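Long-range contacts in carboxylesterase (Ferroplasma acidiphilum, PDB 3WJ2), which probably hydrolyses carboxylic esters, has an alpha/beta-hydrolase fold and appears adapted to low pH: residues 77-82 with 106-111; 100-105 with 295-300; 181-186 with 282-287. One frame throughout, in Å; residues are numbered along the deposited sequence.

Interaction 1: 77-82 with 106-111; sequences SAILYY and SGVKII
Ser77, Ile79 and Tyr81 share with Lys109 and Ile111 four of the backbone hydrogen bonds that join two parallel strands of the central sheet. Lys109 N donates to Ser77 O (3.0 Å) and Ile79 N to Lys109 O (2.8 Å); Ile111 N reaches Ile79 O (2.9 Å) and Tyr81 N meets Ile111 O almost straight (2.8 Å, 179° at the hydrogen). Tyr81 continues the pairing to Ile113. Lys109, Ile79 and Ile111 thus each use both N-H and C=O across the seam. Ala78 and Leu80 send their backbone polar groups to the strand 150-155 side, pairing the strand along both margins. Where helix 96-106 ends, Val108 N is taken by Ser106 OG in an ST turn (3.2 Å), and Gly107 turns the chain into the strand.

Mostly apolar groups cover both faces. On one, Leu80 and Ile111 run alongside each other in the same direction, CD2 to CD1 at 3.8 Å, with Ala78 CB beside the aliphatic start of Lys109. On the other, Ile110 touches Ile79 through CD1 (3.9 Å to Ile79 CB) and, through CG2, Tyr81 CB, whose ring is carried away from strand 109-113 by CG lying anti to the backbone N (chi1 -164°). Polar ends find mates beyond the two strands: Lys109 NZ forms a salt bridge with Asp71 and bonds Ala75 O, Ser77 OG bonds Arg149 N, and Tyr81 OH is held by Asp155 and Tyr98. The chemistry is that of a classical beta-alpha-beta crossover: backbone polarity is paid for strand against strand, which lets branched aliphatic side chains occupy the buried faces.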
ATOM      1  N   SER B  77      34.250 -22.014  -4.078  1.00 21.43           N
ATOM      2  CA  SER B  77      32.753 -22.273  -3.909  1.00 19.26           C
ATOM      3  C   SER B  77      31.998 -21.784  -5.166  1.00 16.29           C
ATOM      4  O   SER B  77      32.586 -21.103  -6.048  1.00 14.05           O
ATOM      5  CB  SER B  77      32.171 -21.534  -2.683  1.00 20.65           C
ATOM      6  OG  SER B  77      32.731 -22.078  -1.488  1.00 20.45           O
ATOM      7  N   ALA B  78      30.699 -22.212  -5.243  1.00 15.23           N
ATOM      8  CA  ALA B  78      29.934 -21.967  -6.447  1.00 14.26           C
ATOM      9  C   ALA B  78      28.501 -21.638  -6.154  1.00 14.08           C
ATOM     10  O   ALA B  78      27.934 -22.157  -5.171  1.00 13.92           O
ATOM     11  CB  ALA B  78      29.925 -23.190  -7.385  1.00 15.90           C
ATOM     12  N   ILE B  79      27.916 -20.893  -7.096  1.00 13.83           N
ATOM     13  CA  ILE B  79      26.424 -20.746  -7.157  1.00 11.15           C
ATOM     14  C   ILE B  79      25.953 -21.382  -8.462  1.00 12.52           C
ATOM     15  O   ILE B  79      26.475 -21.054  -9.519  1.00 12.20           O
ATOM     16  CB  ILE B  79      26.115 -19.263  -7.136  1.00 11.82           C
ATOM     17  CG1 ILE B  79      26.396 -18.596  -5.825  1.00 13.95           C
ATOM     18  CG2 ILE B  79      24.666 -18.995  -7.618  1.00 12.48           C
ATOM     19  CD1 ILE B  79      25.615 -19.133  -4.588  1.00 12.97           C
ATOM     20  N   LEU B  80      24.960 -22.278  -8.385  1.00 11.26           N
ATOM     21  CA  LEU B  80      24.300 -22.774  -9.599  1.00 10.17           C
ATOM     22  C   LEU B  80      23.226 -21.736  -9.926  1.00 11.64           C
ATOM     23  O   LEU B  80      22.390 -21.443  -9.050  1.00 11.85           O
ATOM     24  CB  LEU B  80      23.709 -24.149  -9.390  1.00 11.41           C
ATOM     25  CG  LEU B  80      24.679 -25.102  -8.675  1.00 13.74           C
ATOM     26  CD1 LEU B  80      23.945 -26.479  -8.645  1.00 14.64           C
ATOM     27  CD2 LEU B  80      26.018 -25.155  -9.321  1.00 16.63           C
ATOM     28  N   TYR B  81      23.236 -21.224 -11.151  1.00  9.68           N
ATOM     29  CA  TYR B  81      22.329 -20.117 -11.549  1.00 11.32           C
ATOM     30  C   TYR B  81      21.355 -20.652 -12.541  1.00 10.49           C
ATOM     31  O   TYR B  81      21.721 -21.234 -13.597  1.00 11.61           O
ATOM     32  CB  TYR B  81      23.138 -18.937 -12.170  1.00 10.35           C
ATOM     33  CG  TYR B  81      22.225 -17.728 -12.186  1.00 10.43           C
ATOM     34  CD1 TYR B  81      22.182 -16.918 -11.026  1.00  8.64           C
ATOM     35  CD2 TYR B  81      21.408 -17.488 -13.289  1.00 10.22           C
ATOM     36  CE1 TYR B  81      21.307 -15.811 -10.987  1.00  9.63           C
ATOM     37  CE2 TYR B  81      20.458 -16.386 -13.214  1.00 11.72           C
ATOM     38  CZ  TYR B  81      20.429 -15.624 -12.044  1.00  8.71           C
ATOM     39  OH  TYR B  81      19.513 -14.594 -11.959  1.00 11.39           O
ATOM     40  N   TYR B  82      20.063 -20.434 -12.299  1.00  8.47           N
ATOM     41  CA  TYR B  82      19.026 -20.835 -13.227  1.00 10.09           C
ATOM     42  C   TYR B  82      18.331 -19.608 -13.789  1.00 10.71           C
ATOM     43  O   TYR B  82      17.698 -18.788 -13.117  1.00  9.65           O
ATOM     44  CB  TYR B  82      17.918 -21.762 -12.538  1.00 10.20           C
ATOM     45  CG  TYR B  82      18.590 -22.975 -11.873  1.00 10.25           C
ATOM     46  CD1 TYR B  82      18.825 -24.097 -12.586  1.00 11.06           C
ATOM     47  CD2 TYR B  82      19.043 -22.891 -10.497  1.00 11.62           C
ATOM     48  CE1 TYR B  82      19.553 -25.165 -12.036  1.00  9.33           C
ATOM     49  CE2 TYR B  82      19.729 -23.971  -9.946  1.00 12.39           C
ATOM     50  CZ  TYR B  82      19.913 -25.105 -10.718  1.00 11.51           C
ATOM     51  OH  TYR B  82      20.639 -26.181 -10.242  1.00 12.81           O
ATOM     52  N   SER B 106      30.776 -11.181  -7.472  1.00 14.92           N
ATOM     53  CA  SER B 106      30.769 -12.061  -6.363  1.00 15.12           C
ATOM     54  C   SER B 106      32.133 -12.668  -6.064  1.00 15.43           C
ATOM     55  O   SER B 106      32.378 -13.033  -4.962  1.00 16.84           O
ATOM     56  CB  SER B 106      29.769 -13.253  -6.547  1.00 14.65           C
ATOM     57  OG  SER B 106      30.173 -14.069  -7.678  1.00 14.02           O
ATOM     58  N   GLY B 107      32.938 -12.835  -7.125  1.00 16.15           N
ATOM     59  CA  GLY B 107      34.195 -13.563  -6.840  1.00 17.05           C
ATOM     60  C   GLY B 107      34.069 -15.040  -6.641  1.00 18.49           C
ATOM     61  O   GLY B 107      35.001 -15.667  -6.171  1.00 19.68           O
ATOM     62  N   VAL B 108      32.923 -15.617  -6.957  1.00 15.68           N
ATOM     63  CA  VAL B 108      32.742 -17.084  -6.785  1.00 16.50           C
ATOM     64  C   VAL B 108      32.447 -17.695  -8.123  1.00 14.52           C
ATOM     65  O   VAL B 108      32.184 -16.960  -9.105  1.00 17.02           O
ATOM     66  CB  VAL B 108      31.699 -17.503  -5.716  1.00 15.54           C
ATOM     67  CG1 VAL B 108      31.954 -16.817  -4.324  1.00 18.37           C
ATOM     68  CG2 VAL B 108      30.263 -17.241  -6.200  1.00 16.49           C
ATOM     69  N   LYS B 109      32.493 -19.045  -8.252  1.00 14.04           N
ATOM     70  CA  LYS B 109      32.116 -19.693  -9.515  1.00 13.77           C
ATOM     71  C   LYS B 109      30.588 -19.491  -9.707  1.00 14.49           C
ATOM     72  O   LYS B 109      29.794 -19.746  -8.752  1.00 15.48           O
ATOM     73  CB  LYS B 109      32.373 -21.211  -9.489  1.00 15.54           C
ATOM     74  CG  LYS B 109      33.923 -21.531  -9.613  1.00 18.38           C
ATOM     75  CD  LYS B 109      34.045 -23.011  -9.483  1.00 22.01           C
ATOM     76  CE  LYS B 109      35.462 -23.641  -9.985  1.00 27.80           C
ATOM     77  NZ  LYS B 109      36.637 -22.863  -9.533  1.00 28.26           N
ATOM     78  N   ILE B 110      30.221 -19.110 -10.880  1.00 14.03           N
ATOM     79  CA  ILE B 110      28.787 -19.092 -11.243  1.00 13.33           C
ATOM     80  C   ILE B 110      28.612 -20.168 -12.355  1.00 15.94           C
ATOM     81  O   ILE B 110      29.279 -20.111 -13.442  1.00 15.52           O
ATOM     82  CB  ILE B 110      28.391 -17.660 -11.837  1.00 14.56           C
ATOM     83  CG1 ILE B 110      28.659 -16.540 -10.817  1.00 14.09           C
ATOM     84  CG2 ILE B 110      26.879 -17.602 -12.314  1.00 12.65           C
ATOM     85  CD1 ILE B 110      27.904 -16.663  -9.450  1.00 14.89           C
ATOM     86  N   ILE B 111      27.645 -21.066 -12.169  1.00 13.40           N
ATOM     87  CA  ILE B 111      27.422 -22.122 -13.154  1.00 13.13           C
ATOM     88  C   ILE B 111      26.014 -21.927 -13.666  1.00 14.32           C
ATOM     89  O   ILE B 111      25.023 -22.257 -12.986  1.00 13.75           O
ATOM     90  CB  ILE B 111      27.621 -23.560 -12.565  1.00 15.01           C
ATOM     91  CG1 ILE B 111      29.062 -23.634 -11.967  1.00 16.08           C
ATOM     92  CG2 ILE B 111      27.363 -24.638 -13.687  1.00 15.17           C
ATOM     93  CD1 ILE B 111      29.336 -25.006 -11.228  1.00 18.00           C
TER

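Interaction 2: 100-105 with 295-300; sequences RFLAKE and NIVKMV
Phe101 reaches Val297 because its ring carbon CG stands anti to the backbone N (chi1 -176°), carrying the ring toward helix 291-303; Val297 CG1, likewise opposite its own N, comes to meet it. In Glu105 the first torsion (chi1 -63°, CG anti to the carbonyl carbon) sets CG over one face of the Phe101 ring, one turn earlier in the same helix, 3.6 Å from the ring plane and nearer the rim than the centre; the bend at chi2 then turns the carboxylate.

The ring therefore has distinct neighbours on different sides. Val297 CG1 sits at its edge, in plane, 3.7 Å from Phe101 CE2, and the same methyl abuts Leu102 CD2 at 3.6 Å, the leucine and valine side chains crossing at about a right angle. Lys298 contributes its aliphatic part: CG lies 3.6 Å from Phe101 CZ and 3.8 Å from Glu105 CD. The charges do not meet, Glu105 OE1 and Lys298 NZ being 5.1 Å apart; the carboxylate pairs with Arg302, the ammonium with Asp306 of the second subunit. Shortening Phe101 to an alanine would probably open a gap between the helices, leaving Leu102 as the partner of Val297 CG1 from helix 96-106 and the Glu105 chain without the surface on which it rests.

The two segment axes approach to 9.6 Å at an angle of 50°, with no hydrogen bond between them, so the joint relies on apolar fit. Phe101 also stacks on Phe287, from the loop before helix 291-303. That helix turns Ile296 and Val300 to strand 243-248, while Met299 and Lys298 pack on Ile303 of the second subunit, placing the helix pair between the sheet and the subunit interface.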
ATOM      1  N   ARG B 100      28.394 -13.297 -16.413  1.00 15.83           N
ATOM      2  CA  ARG B 100      29.712 -12.678 -16.254  1.00 17.14           C
ATOM      3  C   ARG B 100      29.785 -11.593 -15.165  1.00 15.30           C
ATOM      4  O   ARG B 100      30.682 -11.625 -14.350  1.00 15.76           O
ATOM      5  CB  ARG B 100      30.154 -12.077 -17.602  1.00 16.45           C
ATOM      6  CG  ARG B 100      30.569 -13.180 -18.651  1.00 17.12           C
ATOM      7  CD  ARG B 100      30.639 -12.412 -19.937  1.00 18.33           C
ATOM      8  NE  ARG B 100      31.168 -13.247 -21.023  1.00 18.04           N
ATOM      9  CZ  ARG B 100      32.458 -13.320 -21.378  1.00 25.18           C
ATOM     10  NH1 ARG B 100      33.435 -12.631 -20.762  1.00 20.51           N
ATOM     11  NH2 ARG B 100      32.780 -14.148 -22.386  1.00 23.00           N
ATOM     12  N   PHE B 101      28.792 -10.694 -15.148  1.00 14.00           N
ATOM     13  CA  PHE B 101      28.743  -9.690 -14.127  1.00 13.44           C
ATOM     14  C   PHE B 101      28.565 -10.255 -12.736  1.00 13.23           C
ATOM     15  O   PHE B 101      29.242  -9.838 -11.824  1.00 13.71           O
ATOM     16  CB  PHE B 101      27.597  -8.720 -14.496  1.00 15.40           C
ATOM     17  CG  PHE B 101      27.476  -7.539 -13.540  1.00 17.57           C
ATOM     18  CD1 PHE B 101      28.441  -6.510 -13.574  1.00 22.07           C
ATOM     19  CD2 PHE B 101      26.445  -7.440 -12.618  1.00 23.65           C
ATOM     20  CE1 PHE B 101      28.338  -5.405 -12.760  1.00 24.45           C
ATOM     21  CE2 PHE B 101      26.370  -6.334 -11.755  1.00 21.60           C
ATOM     22  CZ  PHE B 101      27.317  -5.312 -11.841  1.00 19.25           C
ATOM     23  N   LEU B 102      27.679 -11.247 -12.591  1.00 11.37           N
ATOM     24  CA  LEU B 102      27.657 -11.882 -11.286  1.00 13.02           C
ATOM     25  C   LEU B 102      28.943 -12.515 -10.888  1.00 13.60           C
ATOM     26  O   LEU B 102      29.257 -12.497  -9.730  1.00 13.55           O
ATOM     27  CB  LEU B 102      26.612 -13.000 -11.268  1.00 13.30           C
ATOM     28  CG  LEU B 102      25.159 -12.589 -11.447  1.00 14.63           C
ATOM     29  CD1 LEU B 102      24.220 -13.911 -11.377  1.00 15.83           C
ATOM     30  CD2 LEU B 102      24.682 -11.606 -10.405  1.00 16.50           C
ATOM     31  N   ALA B 103      29.648 -13.186 -11.807  1.00 14.29           N
ATOM     32  CA  ALA B 103      30.927 -13.731 -11.459  1.00 16.50           C
ATOM     33  C   ALA B 103      31.985 -12.696 -11.047  1.00 15.79           C
ATOM     34  O   ALA B 103      32.662 -12.913 -10.068  1.00 16.09           O
ATOM     35  CB  ALA B 103      31.403 -14.595 -12.657  1.00 14.13           C
ATOM     36  N   LYS B 104      31.986 -11.575 -11.777  1.00 17.06           N
ATOM     37  CA  LYS B 104      32.975 -10.528 -11.516  1.00 16.28           C
ATOM     38  C   LYS B 104      32.698  -9.906 -10.123  1.00 16.81           C
ATOM     39  O   LYS B 104      33.588  -9.766  -9.281  1.00 19.11           O
ATOM     40  CB  LYS B 104      32.967  -9.516 -12.606  1.00 20.03           C
ATOM     41  CG  LYS B 104      34.061  -8.427 -12.413  1.00 24.01           C
ATOM     42  CD  LYS B 104      34.999  -8.219 -13.679  1.00 31.93           C
ATOM     43  CE  LYS B 104      36.443  -8.774 -13.546  1.00 36.95           C
ATOM     44  NZ  LYS B 104      37.179  -8.786 -14.841  1.00 37.69           N
ATOM     45  N   GLU B 105      31.413  -9.633  -9.842  1.00 15.68           N
ATOM     46  CA  GLU B 105      31.095  -8.982  -8.591  1.00 15.63           C
ATOM     47  C   GLU B 105      31.094  -9.863  -7.327  1.00 15.88           C
ATOM     48  O   GLU B 105      31.375  -9.398  -6.215  1.00 17.91           O
ATOM     49  CB  GLU B 105      29.715  -8.312  -8.731  1.00 13.77           C
ATOM     50  CG  GLU B 105      29.673  -7.200  -9.807  1.00 15.66           C
ATOM     51  CD  GLU B 105      30.594  -6.028  -9.498  1.00 25.06           C
ATOM     52  OE1 GLU B 105      30.933  -5.808  -8.320  1.00 21.10           O
ATOM     53  OE2 GLU B 105      31.107  -5.408 -10.491  1.00 25.40           O
ATOM     54  N   ASN B 295      23.387  -1.470  -9.080  1.00 10.18           N
ATOM     55  CA  ASN B 295      23.825  -1.392  -7.699  1.00 11.41           C
ATOM     56  C   ASN B 295      23.086  -2.487  -6.843  1.00 10.84           C
ATOM     57  O   ASN B 295      23.739  -3.033  -5.957  1.00 11.42           O
ATOM     58  CB  ASN B 295      23.540  -0.048  -7.138  1.00 12.55           C
ATOM     59  CG  ASN B 295      24.568   0.943  -7.573  1.00 17.49           C
ATOM     60  OD1 ASN B 295      24.203   2.072  -7.993  1.00 24.17           O
ATOM     61  ND2 ASN B 295      25.802   0.566  -7.516  1.00 19.24           N
ATOM     62  N   ILE B 296      21.832  -2.754  -7.104  1.00  9.78           N
ATOM     63  CA  ILE B 296      21.113  -3.857  -6.326  1.00 10.98           C
ATOM     64  C   ILE B 296      21.761  -5.172  -6.621  1.00 11.85           C
ATOM     65  O   ILE B 296      22.016  -5.972  -5.671  1.00 11.05           O
ATOM     66  CB  ILE B 296      19.597  -3.807  -6.619  1.00  8.00           C
ATOM     67  CG1 ILE B 296      19.042  -2.578  -5.950  1.00  9.59           C
ATOM     68  CG2 ILE B 296      18.850  -5.141  -6.194  1.00 10.80           C
ATOM     69  CD1 ILE B 296      17.620  -2.253  -6.505  1.00 11.68           C
ATOM     70  N   VAL B 297      22.043  -5.456  -7.906  1.00 10.81           N
ATOM     71  CA  VAL B 297      22.711  -6.711  -8.221  1.00 11.48           C
ATOM     72  C   VAL B 297      24.108  -6.758  -7.572  1.00 11.53           C
ATOM     73  O   VAL B 297      24.514  -7.781  -7.040  1.00 12.28           O
ATOM     74  CB  VAL B 297      22.823  -6.894  -9.766  1.00 10.93           C
ATOM     75  CG1 VAL B 297      23.695  -8.190 -10.059  1.00 12.22           C
ATOM     76  CG2 VAL B 297      21.478  -6.973 -10.408  1.00 12.19           C
ATOM     77  N   LYS B 298      24.917  -5.669  -7.650  1.00 11.77           N
ATOM     78  CA  LYS B 298      26.220  -5.635  -6.968  1.00 11.55           C
ATOM     79  C   LYS B 298      26.135  -5.896  -5.447  1.00 11.87           C
ATOM     80  O   LYS B 298      26.937  -6.623  -4.850  1.00 12.27           O
ATOM     81  CB  LYS B 298      26.863  -4.235  -7.156  1.00 13.97           C
ATOM     82  CG  LYS B 298      27.451  -4.064  -8.467  1.00 19.22           C
ATOM     83  CD  LYS B 298      27.945  -2.551  -8.684  1.00 20.27           C
ATOM     84  CE  LYS B 298      28.943  -2.138  -7.768  1.00 28.64           C
ATOM     85  NZ  LYS B 298      29.467  -0.893  -8.464  1.00 29.39           N
ATOM     86  N   MET B 299      25.078  -5.307  -4.805  1.00 10.92           N
ATOM     87  CA  MET B 299      24.825  -5.441  -3.353  1.00 10.63           C
ATOM     88  C   MET B 299      24.695  -6.971  -3.073  1.00 10.67           C
ATOM     89  O   MET B 299      25.324  -7.481  -2.146  1.00 13.08           O
ATOM     90  CB  MET B 299      23.517  -4.707  -2.945  1.00 13.54           C
ATOM     91  CG  MET B 299      23.804  -3.323  -2.665  1.00 17.15           C
ATOM     92  SD  MET B 299      22.013  -2.690  -2.375  1.00 26.48           S
ATOM     93  CE  MET B 299      22.906  -1.511  -1.588  1.00 26.61           C
ATOM     94  N   VAL B 300      23.853  -7.626  -3.791  1.00 10.08           N
ATOM     95  CA  VAL B 300      23.589  -9.054  -3.569  1.00  9.15           C
ATOM     96  C   VAL B 300      24.836  -9.864  -3.862  1.00 10.07           C
ATOM     97  O   VAL B 300      25.265 -10.696  -3.054  1.00 12.36           O
ATOM     98  CB  VAL B 300      22.400  -9.497  -4.411  1.00 11.20           C
ATOM     99  CG1 VAL B 300      22.263 -11.004  -4.308  1.00 11.09           C
ATOM    100  CG2 VAL B 300      21.098  -8.802  -3.863  1.00 12.26           C
TER

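Interaction 3: 181-186 with 282-287; sequences VLFYPS and GSATDF
This is a strand-end-to-loop contact: the residues at and just beyond the C-terminal end of strand 180-183 meet the loop between strand 271-280 and helix 291-303. Tyr184 carries it. With CG lodged between the backbone N and the carbonyl carbon (chi1 46°), its ring extends to the loop, and OH accepts a bent hydrogen bond from Ala284 N (3.0 Å, 136° at the hydrogen). A water lying in the ring plane links the same hydroxyl (2.6 Å) to Thr285 OG1 (2.7 Å). Along the ring, CE1 approaches Gly282 N and CE2 comes within 3.5 Å of Ser283 OG, which is itself bonded to Asn248. Beside this polar grip, Ala284 CB packs obliquely against Phe183, 3.7 Å from its CD1.

In this fold the loop after the last strand usually bears the catalytic histidine; His281, which meets the Tyr184 ring edge-to-face, is consistent with that role, as is the Gly154-Ser156-Gly158 pattern with a nucleophile elbow. The contact lies with strand 150-155 on one side, reached by Phe183 and Tyr184 at Asp155, strand 243-248 on the other, and helix 291-303 behind Ala284, against Val297.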
ATOM      1  N   VAL B 181      19.428 -17.693  -3.555  1.00 10.13           N
ATOM      2  CA  VAL B 181      19.508 -16.222  -3.866  1.00  9.13           C
ATOM      3  C   VAL B 181      18.389 -16.018  -4.927  1.00 10.11           C
ATOM      4  O   VAL B 181      18.420 -16.578  -6.072  1.00 10.07           O
ATOM      5  CB  VAL B 181      20.813 -15.919  -4.505  1.00  9.37           C
ATOM      6  CG1 VAL B 181      20.777 -14.386  -4.791  1.00  9.89           C
ATOM      7  CG2 VAL B 181      21.948 -16.217  -3.547  1.00 11.87           C
ATOM      8  N   LEU B 182      17.330 -15.309  -4.498  1.00  7.83           N
ATOM      9  CA  LEU B 182      16.105 -15.322  -5.310  1.00  8.11           C
ATOM     10  C   LEU B 182      15.832 -13.923  -5.805  1.00  8.21           C
ATOM     11  O   LEU B 182      15.330 -13.069  -5.099  1.00  9.59           O
ATOM     12  CB  LEU B 182      14.848 -15.755  -4.402  1.00 10.04           C
ATOM     13  CG  LEU B 182      15.126 -17.107  -3.704  1.00  9.87           C
ATOM     14  CD1 LEU B 182      13.937 -17.379  -2.674  1.00 11.44           C
ATOM     15  CD2 LEU B 182      15.314 -18.313  -4.643  1.00 11.96           C
ATOM     16  N   PHE B 183      16.079 -13.706  -7.126  1.00  8.43           N
ATOM     17  CA  PHE B 183      15.665 -12.417  -7.667  1.00  9.04           C
ATOM     18  C   PHE B 183      14.286 -12.557  -8.242  1.00  8.29           C
ATOM     19  O   PHE B 183      14.012 -13.245  -9.262  1.00  8.53           O
ATOM     20  CB  PHE B 183      16.651 -12.056  -8.901  1.00  8.11           C
ATOM     21  CG  PHE B 183      17.999 -11.579  -8.475  1.00  8.85           C
ATOM     22  CD1 PHE B 183      18.226 -10.225  -8.233  1.00  9.39           C
ATOM     23  CD2 PHE B 183      19.088 -12.495  -8.434  1.00 10.50           C
ATOM     24  CE1 PHE B 183      19.498  -9.801  -7.770  1.00 11.04           C
ATOM     25  CE2 PHE B 183      20.394 -12.051  -8.016  1.00 14.43           C
ATOM     26  CZ  PHE B 183      20.581 -10.694  -7.734  1.00 13.63           C
ATOM     27  N   TYR B 184      13.346 -11.874  -7.545  1.00  9.82           N
ATOM     28  CA  TYR B 184      11.941 -11.797  -7.981  1.00  9.33           C
ATOM     29  C   TYR B 184      11.372 -13.096  -8.617  1.00  8.70           C
ATOM     30  O   TYR B 184      10.871 -13.130  -9.780  1.00  9.23           O
ATOM     31  CB  TYR B 184      11.696 -10.527  -8.868  1.00  9.14           C
ATOM     32  CG  TYR B 184      12.740 -10.294  -9.942  1.00  8.34           C
ATOM     33  CD1 TYR B 184      12.562 -10.892 -11.170  1.00 10.45           C
ATOM     34  CD2 TYR B 184      13.855  -9.510  -9.625  1.00  8.52           C
ATOM     35  CE1 TYR B 184      13.555 -10.601 -12.190  1.00 10.70           C
ATOM     36  CE2 TYR B 184      14.819  -9.194 -10.579  1.00 12.38           C
ATOM     37  CZ  TYR B 184      14.627  -9.771 -11.804  1.00 11.19           C
ATOM     38  OH  TYR B 184      15.631  -9.534 -12.810  1.00 12.02           O
ATOM     39  N   PRO B 185      11.277 -14.205  -7.804  1.00  8.68           N
ATOM     40  CA  PRO B 185      10.729 -15.443  -8.356  1.00  8.99           C
ATOM     41  C   PRO B 185       9.174 -15.363  -8.594  1.00 12.32           C
ATOM     42  O   PRO B 185       8.481 -14.576  -7.896  1.00 10.95           O
ATOM     43  CB  PRO B 185      10.875 -16.436  -7.176  1.00  8.72           C
ATOM     44  CG  PRO B 185      11.076 -15.557  -5.923  1.00  9.04           C
ATOM     45  CD  PRO B 185      11.813 -14.274  -6.447  1.00  9.32           C
ATOM     46  N   SER B 186       8.670 -16.179  -9.505  1.00 11.72           N
ATOM     47  CA  SER B 186       7.227 -16.485  -9.569  1.00 14.45           C
ATOM     48  C   SER B 186       7.053 -17.519  -8.400  1.00 17.45           C
ATOM     49  O   SER B 186       7.947 -18.366  -8.142  1.00 20.38           O
ATOM     50  CB  SER B 186       6.767 -16.943 -10.948  1.00 18.76           C
ATOM     51  OG  SER B 186       7.690 -17.988 -11.355  1.00 20.16           O
ATOM     52  N   GLY B 282      12.500  -7.856 -14.104  1.00 12.24           N
ATOM     53  CA  GLY B 282      13.613  -7.968 -15.055  1.00 14.10           C
ATOM     54  C   GLY B 282      14.708  -7.030 -14.661  1.00 13.06           C
ATOM     55  O   GLY B 282      15.728  -7.005 -15.332  1.00 13.53           O
ATOM     56  N   SER B 283      14.602  -6.298 -13.524  1.00 12.00           N
ATOM     57  CA  SER B 283      15.573  -5.248 -13.180  1.00 12.52           C
ATOM     58  C   SER B 283      17.023  -5.802 -13.143  1.00 11.68           C
ATOM     59  O   SER B 283      17.943  -5.130 -13.599  1.00 11.83           O
ATOM     60  CB  SER B 283      15.282  -4.598 -11.864  1.00 15.50           C
ATOM     61  OG  SER B 283      15.155  -5.677 -10.888  1.00 16.00           O
ATOM     62  N   ALA B 284      17.251  -7.000 -12.612  1.00 11.34           N
ATOM     63  CA  ALA B 284      18.622  -7.503 -12.482  1.00 11.13           C
ATOM     64  C   ALA B 284      19.267  -7.715 -13.853  1.00 11.87           C
ATOM     65  O   ALA B 284      20.455  -7.377 -13.939  1.00 11.73           O
ATOM     66  CB  ALA B 284      18.602  -8.789 -11.675  1.00 13.68           C
ATOM     67  N   THR B 285      18.520  -8.276 -14.780  1.00 13.34           N
ATOM     68  CA  THR B 285      19.098  -8.540 -16.097  1.00 15.01           C
ATOM     69  C   THR B 285      19.117  -7.206 -16.837  1.00 14.88           C
ATOM     70  O   THR B 285      19.753  -7.164 -17.933  1.00 16.50           O
ATOM     71  CB  THR B 285      18.429  -9.678 -16.776  1.00 16.00           C
ATOM     72  OG1 THR B 285      17.016  -9.552 -16.701  1.00 15.15           O
ATOM     73  CG2 THR B 285      18.884 -11.034 -16.179  1.00 18.45           C
ATOM     74  N   ASP B 286      18.471  -6.166 -16.311  1.00 14.28           N
ATOM     75  CA  ASP B 286      18.616  -4.787 -16.897  1.00 13.48           C
ATOM     76  C   ASP B 286      19.791  -4.010 -16.346  1.00 15.70           C
ATOM     77  O   ASP B 286      19.824  -2.781 -16.448  1.00 17.00           O
ATOM     78  CB  ASP B 286      17.343  -4.026 -16.613  1.00 12.73           C
ATOM     79  CG  ASP B 286      16.152  -4.600 -17.277  1.00 14.93           C
ATOM     80  OD1 ASP B 286      16.232  -5.359 -18.265  1.00 18.39           O
ATOM     81  OD2 ASP B 286      14.993  -4.288 -16.771  1.00 17.17           O
ATOM     82  N   PHE B 287      20.787  -4.651 -15.747  1.00 13.91           N
ATOM     83  CA  PHE B 287      21.865  -3.994 -15.101  1.00 13.92           C
ATOM     84  C   PHE B 287      22.708  -3.058 -16.023  1.00 15.51           C
ATOM     85  O   PHE B 287      23.436  -2.231 -15.500  1.00 18.76           O
ATOM     86  CB  PHE B 287      22.843  -4.946 -14.383  1.00 16.65           C
ATOM     87  CG  PHE B 287      23.712  -5.733 -15.363  1.00 14.26           C
ATOM     88  CD1 PHE B 287      25.071  -5.418 -15.472  1.00 18.75           C
ATOM     89  CD2 PHE B 287      23.137  -6.719 -16.162  1.00 15.84           C
ATOM     90  CE1 PHE B 287      25.840  -6.198 -16.422  1.00 17.31           C
ATOM     91  CE2 PHE B 287      23.854  -7.474 -17.129  1.00 16.31           C
ATOM     92  CZ  PHE B 287      25.230  -7.206 -17.221  1.00 16.91           C
TER
HETATM   93  O   HOH W   1      15.410 -10.945 -15.033  1.00 12.97           O

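All three contacts are largely buried, but their chemistry differs. Interaction 1 is backbone chemistry within the sheet; interaction 2 is apolar packing of one helix on another, with Lys298 reaching the second subunit; interaction 3, nearest the chain's centre, mixes one side-chain hydrogen bond, a water and a methyl-ring contact at the strand ends. Helix 96-106 unites the first two, being the crossover between the strands of interaction 1: Leu102 meets Tyr81 as well as Val297. Helix 291-303 ties in interaction 3, Val297 touching Ala284 and Val300 touching Phe183. Interactions 1 and 3 share the sheet, meeting only loosely where Tyr81 passes Phe183.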